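Local coordinates for protein oligogalacturonate-specific porin KdgM (Dickeya dadantii, PDB 4FQE) that forms a monomeric beta-barrel channel in the bacterial outer membrane that specifically admits oligogalacturonides and is required for full virulence, at residues Val1-Met9 / Lys18-Arg26; Ser57-Tyr66 / Glu77-Ser87. All blocks are in the same frame, centred on the assembly; numbering follows the deposited sequence.

Interactions 1 and 2 are two antiparallel hairpins in the wall of one twelve-stranded barrel, their centres about 13 Å apart. Strand 31-40 lies between them in the sheet, yet Arg-26 of interaction 1 reaches across to interaction 2: its NH2 forms a salt bridge with Glu-77 OE1 at 3.0 Å, and its NH1 probably hydrogen-bonds to Ser-65 OG, also at 3.0 Å. Both hairpins have one face rich in charged side chains, consistent with the lining of the pore, and another touched by detergent, consistent with the membrane side. Bound octane also comes within about 4 Å of the side chains of His-25 and Val-62.

Interaction 1: residues Val1-Met9 / Lys18-Arg26; sequences VSIDYRHEM and KDRLLISHR. With C8E ((hydroxyethyloxy)tri(ethyloxy)octane), chain G.
Asp-4 OD1 is gripped by two nitrogens of Arg-20, NE and NH2, each at 3.2 Å, and also bonds to the hydroxyl of Tyr-189 outside the hairpin. Both nitrogens approach from one face of the carboxylate, whose plane stands at 83° to the guanidinium, while the oxygen lies in the guanidinium plane. A bend at chi2 (86°) folds the Arg-20 chain back toward strand 2-9 for this side-on grip; its NH1 is left to pair with Glu-36. The guanidinium of Arg-6 stacks on one face of Arg-20, planes 28° apart and centres at 4.0 Å; Leu-22 CD2 lies over the opposite face, toward its rim. Farther along, Glu-8 OE1 runs beside the Lys-18 chain, 3.4 Å from its CD, and OE2 pairs with Arg-209. At the other end, one water bonds to Ser-2 OG and Ser-24 OG and donates to Leu-22 O at 2.8 Å.

The other face of these neighbouring antiparallel barrel strands carries a second shared acceptor, Asp-19 OD1. Tyr-5 OH donates to it at 2.5 Å, a length so short that its exact value is doubtful, and His-7 ND1 donates at 2.7 Å, in the plane of its own ring but from above the carboxylate plane. Next to this cluster the surface turns apolar. Ile-3 CG1 lies alongside Ile-23 CG2, and the octyl chain of a detergent molecule (chain G) passes Tyr-5, its C3 3.8 Å from Tyr-5 CB.

The chemistry therefore divides between the two faces. Arg-20 is paired with Asp-4 and Glu-36, while Arg-6 has a long, weak ion pair with Glu-191; together they probably add to the charged lining of a pore that carries acidic sugars, whereas Ile-3, Tyr-5, Leu-21 and Ile-23 suit contact with lipid.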
loop_
_atom_site.group_PDB
_atom_site.type_symbol
_atom_site.label_atom_id
_atom_site.label_comp_id
_atom_site.label_asym_id
_atom_site.label_seq_id
_atom_site.Cartn_x
_atom_site.Cartn_y
_atom_site.Cartn_z
ATOM N N VAL A 1 9.845 6.844 11.336
ATOM C CA VAL A 1 10.417 6.003 10.281
ATOM C C VAL A 1 10.049 4.544 10.521
ATOM O O VAL A 1 10.170 4.058 11.627
ATOM C CB VAL A 1 11.965 6.114 10.239
ATOM C CG1 VAL A 1 12.518 5.224 9.143
ATOM C CG2 VAL A 1 12.402 7.553 9.995
ATOM N N SER A 2 9.582 3.878 9.481
ATOM C CA SER A 2 9.374 2.468 9.506
ATOM C C SER A 2 10.090 1.768 8.332
ATOM O O SER A 2 10.387 2.368 7.292
ATOM C CB SER A 2 7.877 2.154 9.628
ATOM O OG SER A 2 7.192 2.454 8.446
ATOM N N ILE A 3 10.448 0.509 8.562
ATOM C CA ILE A 3 11.036 -0.349 7.550
ATOM C C ILE A 3 10.143 -1.602 7.494
ATOM O O ILE A 3 9.836 -2.216 8.524
ATOM C CB ILE A 3 12.480 -0.722 7.927
ATOM C CG1 ILE A 3 13.361 0.528 7.967
ATOM C CG2 ILE A 3 13.074 -1.747 6.950
ATOM C CD1 ILE A 3 14.709 0.306 8.641
ATOM N N ASP A 4 9.715 -1.950 6.294
ATOM C CA ASP A 4 8.715 -2.959 6.088
ATOM C C ASP A 4 9.320 -3.963 5.123
ATOM O O ASP A 4 9.592 -3.646 3.973
ATOM C CB ASP A 4 7.426 -2.319 5.534
ATOM C CG ASP A 4 6.272 -3.309 5.405
ATOM O OD1 ASP A 4 6.407 -4.354 4.759
ATOM O OD2 ASP A 4 5.175 -2.955 5.873
ATOM N N TYR A 5 9.502 -5.182 5.608
ATOM C CA TYR A 5 9.861 -6.292 4.769
ATOM C C TYR A 5 8.660 -7.188 4.481
ATOM O O TYR A 5 7.861 -7.463 5.373
ATOM C CB TYR A 5 10.920 -7.168 5.454
ATOM C CG TYR A 5 11.068 -8.492 4.723
ATOM C CD1 TYR A 5 11.708 -8.550 3.480
ATOM C CD2 TYR A 5 10.504 -9.656 5.224
ATOM C CE1 TYR A 5 11.818 -9.756 2.799
ATOM C CE2 TYR A 5 10.602 -10.867 4.547
ATOM C CZ TYR A 5 11.263 -10.900 3.333
ATOM O OH TYR A 5 11.360 -12.100 2.674
ATOM N N ARG A 6 8.535 -7.634 3.237
ATOM C CA ARG A 6 7.385 -8.440 2.827
ATOM C C ARG A 6 7.824 -9.493 1.805
ATOM O O ARG A 6 8.605 -9.196 0.898
ATOM C CB ARG A 6 6.263 -7.550 2.238
ATOM C CG ARG A 6 4.954 -8.280 1.994
ATOM C CD ARG A 6 3.855 -7.354 1.466
ATOM N NE ARG A 6 4.079 -7.034 0.054
ATOM C CZ ARG A 6 3.433 -6.098 -0.638
ATOM N NH1 ARG A 6 2.495 -5.352 -0.070
ATOM N NH2 ARG A 6 3.740 -5.921 -1.931
ATOM N N HIS A 7 7.315 -10.706 1.964
ATOM C CA HIS A 7 7.496 -11.813 1.016
ATOM C C HIS A 7 6.163 -12.179 0.443
ATOM O O HIS A 7 5.156 -12.282 1.175
ATOM C CB HIS A 7 8.125 -13.012 1.721
ATOM C CG HIS A 7 8.458 -14.170 0.797
ATOM N ND1 HIS A 7 9.593 -14.220 0.089
ATOM C CD2 HIS A 7 7.757 -15.332 0.494
ATOM C CE1 HIS A 7 9.637 -15.335 -0.641
ATOM N NE2 HIS A 7 8.519 -16.037 -0.389
ATOM N N GLU A 8 6.119 -12.383 -0.869
ATOM C CA GLU A 8 4.859 -12.678 -1.576
ATOM C C GLU A 8 5.055 -13.918 -2.424
ATOM O O GLU A 8 6.087 -14.074 -3.064
ATOM C CB GLU A 8 4.489 -11.516 -2.524
ATOM C CG GLU A 8 3.261 -11.722 -3.417
ATOM C CD GLU A 8 2.899 -10.474 -4.271
ATOM O OE1 GLU A 8 2.634 -10.624 -5.485
ATOM O OE2 GLU A 8 2.892 -9.338 -3.762
ATOM N N MET A 9 4.029 -14.759 -2.492
ATOM C CA MET A 9 4.008 -15.920 -3.389
ATOM C C MET A 9 2.598 -16.093 -3.895
ATOM O O MET A 9 1.675 -15.602 -3.274
ATOM C CB MET A 9 4.368 -17.186 -2.645
ATOM C CG MET A 9 5.773 -17.211 -2.110
ATOM S SD MET A 9 6.254 -18.895 -1.702
ATOM C CE MET A 9 8.004 -18.625 -1.408
ATOM N N LYS A 18 8.248 -12.967 -4.678
ATOM C CA LYS A 18 8.675 -11.570 -4.671
ATOM C C LYS A 18 9.066 -11.181 -3.257
ATOM O O LYS A 18 8.441 -11.640 -2.270
ATOM C CB LYS A 18 7.558 -10.635 -5.159
ATOM C CG LYS A 18 6.945 -10.964 -6.520
ATOM C CD LYS A 18 5.762 -10.027 -6.796
ATOM C CE LYS A 18 5.057 -10.276 -8.130
ATOM N NZ LYS A 18 4.526 -8.980 -8.679
ATOM N N ASP A 19 10.084 -10.337 -3.138
ATOM C CA ASP A 19 10.429 -9.721 -1.870
ATOM C C ASP A 19 10.554 -8.211 -2.017
ATOM O O ASP A 19 10.851 -7.684 -3.109
ATOM C CB ASP A 19 11.742 -10.282 -1.329
ATOM C CG ASP A 19 11.636 -11.741 -0.926
ATOM O OD1 ASP A 19 11.187 -12.055 0.186
ATOM O OD2 ASP A 19 12.022 -12.611 -1.722
ATOM N N ARG A 20 10.349 -7.514 -0.914
ATOM C CA ARG A 20 10.507 -6.057 -0.923
ATOM C C ARG A 20 11.014 -5.510 0.398
ATOM O O ARG A 20 10.787 -6.086 1.460
ATOM C CB ARG A 20 9.180 -5.371 -1.302
ATOM C CG ARG A 20 8.098 -5.376 -0.219
ATOM C CD ARG A 20 8.210 -4.204 0.759
ATOM N NE ARG A 20 7.019 -4.041 1.612
ATOM C CZ ARG A 20 5.843 -3.565 1.227
ATOM N NH1 ARG A 20 5.629 -3.156 -0.020
ATOM N NH2 ARG A 20 4.850 -3.507 2.115
ATOM N N LEU A 21 11.657 -4.348 0.349
ATOM C CA LEU A 21 11.955 -3.620 1.548
ATOM C C LEU A 21 11.545 -2.170 1.321
ATOM O O LEU A 21 12.074 -1.554 0.422
ATOM C CB LEU A 21 13.444 -3.651 1.834
ATOM C CG LEU A 21 13.771 -3.300 3.282
ATOM C CD1 LEU A 21 13.450 -4.566 4.065
ATOM C CD2 LEU A 21 15.234 -2.851 3.488
ATOM N N LEU A 22 10.660 -1.672 2.170
ATOM C CA LEU A 22 10.001 -0.352 2.008
ATOM C C LEU A 22 10.265 0.444 3.256
ATOM O O LEU A 22 9.880 0.037 4.356
ATOM C CB LEU A 22 8.493 -0.515 1.781
ATOM C CG LEU A 22 7.560 0.712 1.948
ATOM C CD1 LEU A 22 7.868 1.785 0.915
ATOM C CD2 LEU A 22 6.097 0.248 1.865
ATOM N N ILE A 23 10.941 1.582 3.077
ATOM C CA ILE A 23 11.268 2.465 4.159
ATOM C C ILE A 23 10.482 3.749 3.973
ATOM O O ILE A 23 10.492 4.314 2.888
ATOM C CB ILE A 23 12.784 2.808 4.105
ATOM C CG1 ILE A 23 13.623 1.537 3.970
ATOM C CG2 ILE A 23 13.194 3.580 5.346
ATOM C CD1 ILE A 23 15.052 1.881 3.493
ATOM N N SER A 24 9.840 4.230 5.026
ATOM C CA SER A 24 9.013 5.423 4.872
ATOM C C SER A 24 8.882 6.224 6.133
ATOM O O SER A 24 9.179 5.757 7.247
ATOM C CB SER A 24 7.656 5.019 4.319
ATOM O OG SER A 24 7.160 3.914 4.943
ATOM N N HIS A 25 8.489 7.472 5.966
ATOM C CA HIS A 25 8.231 8.319 7.109
ATOM C C HIS A 25 7.185 9.350 6.724
ATOM O O HIS A 25 7.175 9.820 5.577
ATOM C CB HIS A 25 9.511 8.943 7.611
ATOM C CG HIS A 25 9.324 9.859 8.792
ATOM N ND1 HIS A 25 9.137 9.396 10.040
ATOM C CD2 HIS A 25 9.249 11.251 8.873
ATOM C CE1 HIS A 25 8.966 10.430 10.891
ATOM N NE2 HIS A 25 9.056 11.569 10.179
ATOM N N ARG A 26 6.277 9.644 7.655
ATOM C CA ARG A 26 5.332 10.752 7.507
ATOM C C ARG A 26 5.663 11.740 8.608
ATOM O O ARG A 26 5.682 11.378 9.786
ATOM C CB ARG A 26 3.902 10.243 7.656
ATOM C CG ARG A 26 2.814 11.296 7.674
ATOM C CD ARG A 26 2.335 11.727 6.312
ATOM N NE ARG A 26 1.937 10.651 5.411
ATOM C CZ ARG A 26 1.916 10.741 4.080
ATOM N NH1 ARG A 26 2.305 11.875 3.452
ATOM N NH2 ARG A 26 1.529 9.692 3.352
HETATM C C1 C8E G . 14.332 -4.867 6.805
HETATM C C2 C8E G . 13.735 -5.942 7.684
HETATM C C3 C8E G . 12.489 -5.470 8.438
HETATM C C4 C8E G . 12.782 -4.305 9.379
HETATM C C5 C8E G . 13.732 -4.669 10.522
HETATM C C6 C8E G . 15.048 -3.887 10.493
HETATM C C7 C8E G . 15.117 -2.865 11.621
HETATM C C8 C8E G . 16.560 -2.483 11.963
HETATM O O9 C8E G . 16.682 -2.033 13.313
HETATM C C10 C8E G . 16.702 -3.141 14.212
HETATM C C11 C8E G . 16.865 -2.759 15.661
HETATM O O12 C8E G . 16.233 -3.757 16.478
HETATM C C13 C8E G . 16.688 -5.121 16.288
HETATM C C14 C8E G . 17.738 -5.518 17.311
HETATM O O15 C8E G . 18.208 -6.845 16.989
HETATM C C16 C8E G . 19.169 -6.901 15.936
HETATM C C17 C8E G . 18.797 -7.841 14.817
HETATM O O18 C8E G . 19.559 -7.475 13.663
HETATM C C19 C8E G . 18.872 -7.600 12.428
HETATM C C20 C8E G . 18.656 -6.227 11.820
HETATM O O21 C8E G . 18.682 -6.349 10.392
HETATM O O HOH W 1 7.681 1.317 5.589
#

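Interaction 2: residues Ser57-Tyr66 / Glu77-Ser87; sequences SNGTEVVASY and EPGFSLESGSS. With C8E ((hydroxyethyloxy)tri(ethyloxy)octane), chain H; C8E ((hydroxyethyloxy)tri(ethyloxy)octane), chain F.
Glu-61 and Glu-83 face each other in a non-hydrogen-bonded pair, CB to CB 4.0 Å. Both chains run out extended with CG anti to the backbone N (chi1 -176° in Glu-61, 166° in Glu-83), but they cross at about a right angle, which brings Glu-61 OE2 to 4.1 Å from Glu-83 OE1. Separate cations probably ease this closeness: Arg-92 pairs with Glu-61 and Lys-38 with Glu-83. A water also donates to Glu-61 OE2, at 2.6 Å, and to Ser-81 OG, which bonds to Arg-92 O as well. Beside it, Val-63 CG2 packs on Ser-81 CB at 3.7 Å.

The two segments form a beta hairpin of the barrel, and the residues between these side chains in sequence point to the opposite face, where detergent lies. There Phe-80 extends with chi1 at 175°, its ring touched by two detergent molecules: CD1 is 3.3 Å from O12 of one (chain H), and CD2 is 3.8 Å from C3 of the other (chain F). The latter's octyl end also meets Ala-64, C1 to CB 3.6 Å. Just past the end of strand 77-85, Ser-86 OG accepts the Asn-58 N-H at 3.2 Å.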
loop_
_atom_site.group_PDB
_atom_site.type_symbol
_atom_site.label_atom_id
_atom_site.label_comp_id
_atom_site.label_asym_id
_atom_site.label_seq_id
_atom_site.Cartn_x
_atom_site.Cartn_y
_atom_site.Cartn_z
ATOM N N SER A 57 14.097 -10.414 -11.489
ATOM C CA SER A 57 13.890 -8.993 -11.741
ATOM C C SER A 57 14.100 -8.183 -10.475
ATOM O O SER A 57 14.153 -8.711 -9.360
ATOM C CB SER A 57 12.511 -8.729 -12.351
ATOM O OG SER A 57 11.486 -8.742 -11.373
ATOM N N ASN A 58 14.234 -6.879 -10.656
ATOM C CA ASN A 58 14.429 -5.995 -9.542
ATOM C C ASN A 58 13.908 -4.636 -9.902
ATOM O O ASN A 58 13.697 -4.332 -11.081
ATOM C CB ASN A 58 15.908 -5.910 -9.150
ATOM C CG ASN A 58 16.715 -5.074 -10.118
ATOM O OD1 ASN A 58 16.601 -3.843 -10.134
ATOM N ND2 ASN A 58 17.512 -5.729 -10.945
ATOM N N GLY A 59 13.732 -3.821 -8.884
ATOM C CA GLY A 59 13.157 -2.496 -9.073
ATOM C C GLY A 59 13.242 -1.640 -7.838
ATOM O O GLY A 59 13.547 -2.130 -6.757
ATOM N N THR A 60 12.978 -0.337 -8.010
ATOM C CA THR A 60 12.930 0.563 -6.879
ATOM C C THR A 60 11.838 1.578 -7.107
ATOM O O THR A 60 11.680 2.057 -8.241
ATOM C CB THR A 60 14.240 1.309 -6.648
ATOM O OG1 THR A 60 15.061 1.166 -7.802
ATOM C CG2 THR A 60 15.007 0.749 -5.457
ATOM N N GLU A 61 11.142 1.938 -6.042
ATOM C CA GLU A 61 10.112 2.988 -6.139
ATOM C C GLU A 61 10.295 4.049 -5.070
ATOM O O GLU A 61 10.623 3.755 -3.937
ATOM C CB GLU A 61 8.713 2.393 -6.087
ATOM C CG GLU A 61 7.580 3.408 -6.288
ATOM C CD GLU A 61 6.214 2.758 -6.334
ATOM O OE1 GLU A 61 5.927 1.929 -5.460
ATOM O OE2 GLU A 61 5.411 3.057 -7.254
ATOM N N VAL A 62 10.097 5.310 -5.454
ATOM C CA VAL A 62 10.095 6.393 -4.489
ATOM C C VAL A 62 8.772 7.116 -4.599
ATOM O O VAL A 62 8.219 7.256 -5.689
ATOM C CB VAL A 62 11.269 7.384 -4.694
ATOM C CG1 VAL A 62 11.223 7.992 -6.089
ATOM C CG2 VAL A 62 11.228 8.468 -3.619
ATOM N N VAL A 63 8.255 7.551 -3.455
ATOM C CA VAL A 63 6.951 8.224 -3.373
ATOM C C VAL A 63 7.157 9.437 -2.486
ATOM O O VAL A 63 7.735 9.328 -1.405
ATOM C CB VAL A 63 5.849 7.331 -2.727
ATOM C CG1 VAL A 63 4.455 8.007 -2.733
ATOM C CG2 VAL A 63 5.779 5.958 -3.397
ATOM N N ALA A 64 6.669 10.575 -2.940
ATOM C CA ALA A 64 6.500 11.772 -2.107
ATOM C C ALA A 64 5.021 12.153 -2.078
ATOM O O ALA A 64 4.325 11.999 -3.064
ATOM C CB ALA A 64 7.341 12.926 -2.658
ATOM N N SER A 65 4.527 12.589 -0.919
ATOM C CA SER A 65 3.127 12.968 -0.754
ATOM C C SER A 65 2.941 13.975 0.364
ATOM O O SER A 65 3.808 14.169 1.211
ATOM C CB SER A 65 2.228 11.751 -0.459
ATOM O OG SER A 65 2.721 11.008 0.658
ATOM N N TYR A 66 1.764 14.610 0.351
ATOM C CA TYR A 66 1.301 15.445 1.465
ATOM C C TYR A 66 -0.076 14.905 1.897
ATOM O O TYR A 66 -0.947 14.714 1.056
ATOM C CB TYR A 66 1.165 16.918 1.031
ATOM C CG TYR A 66 2.212 17.877 1.577
ATOM C CD1 TYR A 66 3.212 18.418 0.739
ATOM C CD2 TYR A 66 2.225 18.243 2.926
ATOM C CE1 TYR A 66 4.186 19.290 1.224
ATOM C CE2 TYR A 66 3.217 19.095 3.429
ATOM C CZ TYR A 66 4.183 19.631 2.569
ATOM O OH TYR A 66 5.147 20.492 3.050
ATOM N N GLU A 77 -4.877 13.287 0.077
ATOM C CA GLU A 77 -3.433 13.025 -0.089
ATOM C C GLU A 77 -3.042 12.939 -1.565
ATOM O O GLU A 77 -3.238 11.906 -2.184
ATOM C CB GLU A 77 -3.040 11.716 0.614
ATOM C CG GLU A 77 -1.564 11.310 0.436
ATOM C CD GLU A 77 -1.261 9.918 0.983
ATOM O OE1 GLU A 77 -0.118 9.463 0.845
ATOM O OE2 GLU A 77 -2.151 9.256 1.542
ATOM N N PRO A 78 -2.500 14.030 -2.146
ATOM C CA PRO A 78 -1.953 13.926 -3.491
ATOM C C PRO A 78 -0.568 13.329 -3.382
ATOM O O PRO A 78 0.106 13.546 -2.383
ATOM C CB PRO A 78 -1.891 15.372 -3.972
ATOM C CG PRO A 78 -1.874 16.199 -2.740
ATOM C CD PRO A 78 -2.648 15.430 -1.719
ATOM N N GLY A 79 -0.156 12.558 -4.368
ATOM C CA GLY A 79 1.120 11.886 -4.260
ATOM C C GLY A 79 1.727 11.755 -5.616
ATOM O O GLY A 79 1.035 11.792 -6.611
ATOM N N PHE A 80 3.035 11.577 -5.601
ATOM C CA PHE A 80 3.891 11.486 -6.775
ATOM C C PHE A 80 4.739 10.240 -6.579
ATOM O O PHE A 80 5.352 10.100 -5.540
ATOM C CB PHE A 80 4.811 12.706 -6.803
ATOM C CG PHE A 80 5.819 12.675 -7.904
ATOM C CD1 PHE A 80 5.497 13.113 -9.169
ATOM C CD2 PHE A 80 7.099 12.193 -7.673
ATOM C CE1 PHE A 80 6.443 13.077 -10.181
ATOM C CE2 PHE A 80 8.046 12.150 -8.687
ATOM C CZ PHE A 80 7.694 12.584 -9.945
ATOM N N SER A 81 4.823 9.375 -7.583
ATOM C CA SER A 81 5.712 8.203 -7.502
ATOM C C SER A 81 6.328 7.854 -8.850
ATOM O O SER A 81 5.733 8.065 -9.904
ATOM C CB SER A 81 5.021 6.992 -6.920
ATOM O OG SER A 81 3.853 6.618 -7.615
ATOM N N LEU A 82 7.552 7.374 -8.796
ATOM C CA LEU A 82 8.278 6.935 -9.987
ATOM C C LEU A 82 8.817 5.586 -9.605
ATOM O O LEU A 82 9.380 5.461 -8.536
ATOM C CB LEU A 82 9.448 7.836 -10.274
ATOM C CG LEU A 82 9.143 9.254 -10.724
ATOM C CD1 LEU A 82 10.509 9.937 -10.944
ATOM C CD2 LEU A 82 8.295 9.224 -11.988
ATOM N N GLU A 83 8.637 4.594 -10.466
ATOM C CA GLU A 83 9.338 3.331 -10.279
ATOM C C GLU A 83 10.274 3.041 -11.444
ATOM O O GLU A 83 9.950 3.346 -12.574
ATOM C CB GLU A 83 8.355 2.185 -10.088
ATOM C CG GLU A 83 9.036 0.813 -10.231
ATOM C CD GLU A 83 8.337 -0.315 -9.507
ATOM O OE1 GLU A 83 7.234 -0.117 -8.991
ATOM O OE2 GLU A 83 8.932 -1.403 -9.426
ATOM N N SER A 84 11.427 2.433 -11.134
ATOM C CA SER A 84 12.472 2.068 -12.109
ATOM C C SER A 84 12.827 0.591 -11.924
ATOM O O SER A 84 13.247 0.199 -10.831
ATOM C CB SER A 84 13.730 2.874 -11.846
ATOM O OG SER A 84 13.614 4.219 -12.239
ATOM N N GLY A 85 12.683 -0.219 -12.977
ATOM C CA GLY A 85 12.933 -1.649 -12.854
ATOM C C GLY A 85 13.421 -2.339 -14.100
ATOM O O GLY A 85 13.708 -1.703 -15.115
ATOM N N SER A 86 13.533 -3.663 -13.975
ATOM C CA SER A 86 13.727 -4.572 -15.098
ATOM C C SER A 86 12.483 -4.549 -16.001
ATOM O O SER A 86 12.606 -4.456 -17.217
ATOM C CB SER A 86 13.960 -6.010 -14.588
ATOM O OG SER A 86 14.988 -6.066 -13.611
ATOM N N SER A 87 11.294 -4.613 -15.395
ATOM C CA SER A 87 10.036 -4.801 -16.142
ATOM C C SER A 87 8.942 -3.734 -15.923
ATOM O O SER A 87 8.208 -3.409 -16.865
ATOM C CB SER A 87 9.459 -6.178 -15.815
ATOM O OG SER A 87 9.292 -6.328 -14.416
HETATM C C1 C8E H . -3.955 11.289 -9.986
HETATM C C2 C8E H . -3.792 12.646 -10.619
HETATM C C3 C8E H . -4.248 13.708 -9.630
HETATM C C4 C8E H . -3.395 13.700 -8.367
HETATM C C5 C8E H . -2.516 14.930 -8.256
HETATM C C6 C8E H . -1.245 14.725 -9.064
HETATM C C7 C8E H . -0.045 14.420 -8.181
HETATM C C8 C8E H . 1.259 14.530 -8.969
HETATM O O9 C8E H . 1.796 15.851 -8.851
HETATM C C10 C8E H . 2.997 16.053 -9.604
HETATM C C11 C8E H . 3.940 16.968 -8.822
HETATM O O12 C8E H . 4.966 16.231 -8.159
HETATM C C13 C8E H . 5.547 16.893 -7.029
HETATM C C14 C8E H . 4.765 16.565 -5.755
HETATM O O15 C8E H . 5.610 16.123 -4.682
HETATM C C16 C8E H . 5.267 16.630 -3.379
HETATM C C17 C8E H . 4.118 15.871 -2.726
HETATM O O18 C8E H . 2.872 16.522 -3.008
HETATM C C19 C8E H . 2.035 15.805 -3.912
HETATM C C20 C8E H . 1.532 16.720 -5.019
HETATM O O21 C8E H . 1.700 16.106 -6.301
HETATM C C1 C8E F . 9.583 15.417 -3.961
HETATM C C2 C8E F . 9.613 14.918 -5.394
HETATM C C3 C8E F . 9.949 13.426 -5.569
HETATM C C4 C8E F . 11.001 12.905 -4.604
HETATM C C5 C8E F . 11.946 11.891 -5.243
HETATM C C6 C8E F . 13.162 11.680 -4.338
HETATM C C7 C8E F . 14.197 10.704 -4.922
HETATM C C8 C8E F . 15.348 11.414 -5.646
HETATM O O9 C8E F . 16.488 10.560 -5.766
HETATM C C10 C8E F . 17.117 10.522 -7.055
HETATM C C11 C8E F . 18.546 10.009 -6.904
HETATM O O12 C8E F . 18.683 8.687 -7.443
HETATM C C13 C8E F . 19.322 7.749 -6.562
HETATM C C14 C8E F . 19.781 6.492 -7.309
HETATM O O15 C8E F . 18.957 6.230 -8.461
HETATM C C16 C8E F . 18.370 4.924 -8.514
HETATM C C17 C8E F . 17.065 4.964 -9.314
HETATM O O18 C8E F . 16.025 5.530 -8.504
HETATM C C19 C8E F . 14.821 4.763 -8.398
HETATM C C20 C8E F . 13.600 5.607 -8.763
HETATM O O21 C8E F . 13.983 6.777 -9.495
HETATM O O HOH W 2 5.319 4.425 -9.442
#